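Local coordinates for uncharacterized protein (Neisseria meningitidis serogroup B, PDB 3NYM) that is of unknown function but forms a largely helical two-subunit assembly and belongs to the uncharacterised DUF6853 family, at residues 15-20 / 109-114. Numbering follows the deposited sequence.
Sequences INVGLY and STLLSA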
ATOM      1  N   ILE A  15       7.600  14.280 -11.916  1.00 24.96           N
ATOM      2  CA  ILE A  15       7.552  15.690 -12.317  1.00 25.37           C
ATOM      3  C   ILE A  15       8.203  15.868 -13.694  1.00 29.09           C
ATOM      4  O   ILE A  15       7.649  16.547 -14.563  1.00 30.19           O
ATOM      5  CB  ILE A  15       8.223  16.603 -11.276  1.00 25.56           C
ATOM      6  CG1 ILE A  15       7.401  16.636  -9.984  1.00 26.38           C
ATOM      7  CG2 ILE A  15       8.402  18.011 -11.834  1.00 29.85           C
ATOM      8  CD1 ILE A  15       8.172  17.159  -8.789  1.00 24.87           C
ATOM      9  N   ASN A  16       9.355  15.230 -13.906  1.00 26.28           N
ATOM     10  CA  ASN A  16      10.030  15.288 -15.205  1.00 25.88           C
ATOM     11  C   ASN A  16       9.164  14.750 -16.340  1.00 28.02           C
ATOM     12  O   ASN A  16       9.131  15.313 -17.429  1.00 26.10           O
ATOM     13  CB  ASN A  16      11.365  14.537 -15.176  1.00 29.76           C
ATOM     14  CG  ASN A  16      12.411  15.244 -14.342  1.00 38.96           C
ATOM     15  OD1 ASN A  16      12.315  16.449 -14.098  1.00 32.95           O
ATOM     16  ND2 ASN A  16      13.426  14.500 -13.908  1.00 30.51           N
ATOM     17  N   VAL A  17       8.464  13.651 -16.092  1.00 27.24           N
ATOM     18  CA  VAL A  17       7.587  13.105 -17.122  1.00 32.66           C
ATOM     19  C   VAL A  17       6.511  14.125 -17.477  1.00 28.93           C
ATOM     20  O   VAL A  17       6.194  14.344 -18.650  1.00 30.82           O
ATOM     21  CB  VAL A  17       6.936  11.783 -16.671  1.00 32.00           C
ATOM     22  CG1 VAL A  17       5.941  11.296 -17.716  1.00 29.05           C
ATOM     23  CG2 VAL A  17       8.007  10.735 -16.418  1.00 30.29           C
ATOM     24  N   GLY A  18       5.959  14.761 -16.453  1.00 26.63           N
ATOM     25  CA  GLY A  18       4.979  15.811 -16.654  1.00 27.05           C
ATOM     26  C   GLY A  18       5.504  16.934 -17.532  1.00 31.58           C
ATOM     27  O   GLY A  18       4.778  17.463 -18.382  1.00 33.48           O
ATOM     28  N   LEU A  19       6.764  17.308 -17.332  1.00 27.24           N
ATOM     29  CA  LEU A  19       7.344  18.421 -18.090  1.00 29.33           C
ATOM     30  C   LEU A  19       7.411  18.098 -19.581  1.00 30.86           C
ATOM     31  O   LEU A  19       7.246  18.985 -20.417  1.00 31.08           O
ATOM     32  CB  LEU A  19       8.730  18.800 -17.559  1.00 25.62           C
ATOM     33  CG  LEU A  19       8.749  19.361 -16.138  1.00 33.00           C
ATOM     34  CD1 LEU A  19      10.175  19.497 -15.625  1.00 36.60           C
ATOM     35  CD2 LEU A  19       8.017  20.698 -16.085  1.00 37.21           C
ATOM     36  N   TYR A  20       7.650  16.835 -19.921  1.00 26.66           N
ATOM     37  CA  TYR A  20       7.623  16.441 -21.329  1.00 31.54           C
ATOM     38  C   TYR A  20       6.238  16.691 -21.912  1.00 33.57           C
ATOM     39  O   TYR A  20       6.089  16.942 -23.104  1.00 30.37           O
ATOM     40  CB  TYR A  20       8.064  14.978 -21.516  1.00 30.02           C
ATOM     41  CG  TYR A  20       9.569  14.844 -21.469  1.00 30.47           C
ATOM     42  CD1 TYR A  20      10.344  15.177 -22.577  1.00 34.93           C
ATOM     43  CD2 TYR A  20      10.219  14.441 -20.307  1.00 28.77           C
ATOM     44  CE1 TYR A  20      11.723  15.094 -22.540  1.00 35.20           C
ATOM     45  CE2 TYR A  20      11.607  14.353 -20.257  1.00 32.90           C
ATOM     46  CZ  TYR A  20      12.352  14.680 -21.378  1.00 39.00           C
ATOM     47  OH  TYR A  20      13.731  14.596 -21.344  1.00 41.44           O
ATOM     48  N   SER A 109      -0.583   6.353 -13.795  1.00 27.70           N
ATOM     49  CA  SER A 109      -1.559   6.014 -14.820  1.00 31.55           C
ATOM     50  C   SER A 109      -2.004   7.266 -15.576  1.00 33.81           C
ATOM     51  O   SER A 109      -2.219   7.232 -16.791  1.00 30.94           O
ATOM     52  CB  SER A 109      -2.759   5.330 -14.161  1.00 41.17           C
ATOM     53  OG  SER A 109      -3.888   5.336 -15.006  1.00 47.65           O
ATOM     54  N   THR A 110      -2.130   8.380 -14.860  1.00 30.32           N
ATOM     55  CA  THR A 110      -2.526   9.638 -15.486  1.00 33.40           C
ATOM     56  C   THR A 110      -1.442  10.181 -16.429  1.00 31.80           C
ATOM     57  O   THR A 110      -1.736  10.769 -17.475  1.00 30.37           O
ATOM     58  CB  THR A 110      -2.878  10.691 -14.421  1.00 30.07           C
ATOM     59  OG1 THR A 110      -3.902  10.167 -13.563  1.00 31.31           O
ATOM     60  CG2 THR A 110      -3.372  11.957 -15.077  1.00 27.20           C
ATOM     61  N   LEU A 111      -0.182   9.976 -16.056  1.00 26.02           N
ATOM     62  CA  LEU A 111       0.923  10.383 -16.903  1.00 24.50           C
ATOM     63  C   LEU A 111       1.011   9.483 -18.131  1.00 30.99           C
ATOM     64  O   LEU A 111       1.258   9.963 -19.231  1.00 31.39           O
ATOM     65  CB  LEU A 111       2.228  10.346 -16.112  1.00 27.90           C
ATOM     66  CG  LEU A 111       2.342  11.496 -15.107  1.00 27.32           C
ATOM     67  CD1 LEU A 111       3.388  11.205 -14.051  1.00 30.44           C
ATOM     68  CD2 LEU A 111       2.664  12.790 -15.862  1.00 25.81           C
ATOM     69  N   LEU A 112       0.802   8.181 -17.936  1.00 29.24           N
ATOM     70  CA  LEU A 112       0.857   7.216 -19.040  1.00 32.16           C
ATOM     71  C   LEU A 112      -0.227   7.459 -20.086  1.00 36.10           C
ATOM     72  O   LEU A 112      -0.030   7.166 -21.261  1.00 37.53           O
ATOM     73  CB  LEU A 112       0.746   5.780 -18.517  1.00 25.60           C
ATOM     74  CG  LEU A 112       2.021   5.094 -18.035  1.00 33.95           C
ATOM     75  CD1 LEU A 112       1.677   3.794 -17.333  1.00 43.75           C
ATOM     76  CD2 LEU A 112       2.947   4.825 -19.203  1.00 31.92           C
ATOM     77  N   SER A 113      -1.378   7.968 -19.658  1.00 32.61           N
ATOM     78  CA  SER A 113      -2.459   8.271 -20.587  1.00 35.66           C
ATOM     79  C   SER A 113      -2.244   9.633 -21.235  1.00 36.05           C
ATOM     80  O   SER A 113      -2.842   9.938 -22.267  1.00 31.66           O
ATOM     81  CB  SER A 113      -3.800   8.281 -19.852  1.00 39.07           C
ATOM     82  OG  SER A 113      -3.961   9.492 -19.134  1.00 37.03           O
ATOM     83  N   ALA A 114      -1.400  10.452 -20.608  1.00 34.38           N
ATOM     84  CA  ALA A 114      -1.108  11.813 -21.067  1.00 37.50           C
ATOM     85  C   ALA A 114      -2.368  12.663 -21.233  1.00 39.09           C
ATOM     86  O   ALA A 114      -2.417  13.566 -22.068  1.00 34.39           O
ATOM     87  CB  ALA A 114      -0.298  11.789 -22.367  1.00 34.99           C
TER
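L111 reaches V17 and G18 with two of its carbons, and following its side chain outward accounts for all the close heavy-atom approaches between residues 15-20 and 109-114. CB, directed at the opposing helix, already lies 4.2 Å from V17 CG1. CG is turned anti to the carbonyl carbon of L111 (chi1 -73°) and stands 4.5 Å from V17 CG1; from there one branch, CD2, extends over the backbone of the other helix. This methyl is 3.9 Å from G18 N and equally far from G18 CA, so it rests on main chain where no side chain intervenes. Its distance to V17 CG1, 4.1 Å, is an ordinary apolar separation. The other methyl, CD1, stays 4.5 Å from V17 CG1, leaving CD2 alone of the two to make the close contacts. On the partner side, V17 presents CG1 because that methyl stands anti to the backbone N (chi1 175°); the two side chains cross at a slant.

The geometry is that of plain helix-helix packing: residues 15-20 and 109-114, 89 residues apart in sequence, bring the short helix 13-20 against the C-terminal end of the long helix 83-113, with closest approach at the glycine. G18 CA and L111 CA are 6.8 Å apart, close enough that one leucine methyl reaches the main chain across from it. No hydrogen bond links the segments, and the buried surface amounts to 118 Å², consistent with a small apolar interface. All three touching residues are nevertheless buried, and V17 also packs on L75 of the second subunit, which places this junction beside the dimer interface.

Where helix 83-113 ends, A114 departs from helical geometry with positive phi. L111 O accepts hydrogen bonds from the side chains of Q21 and W123.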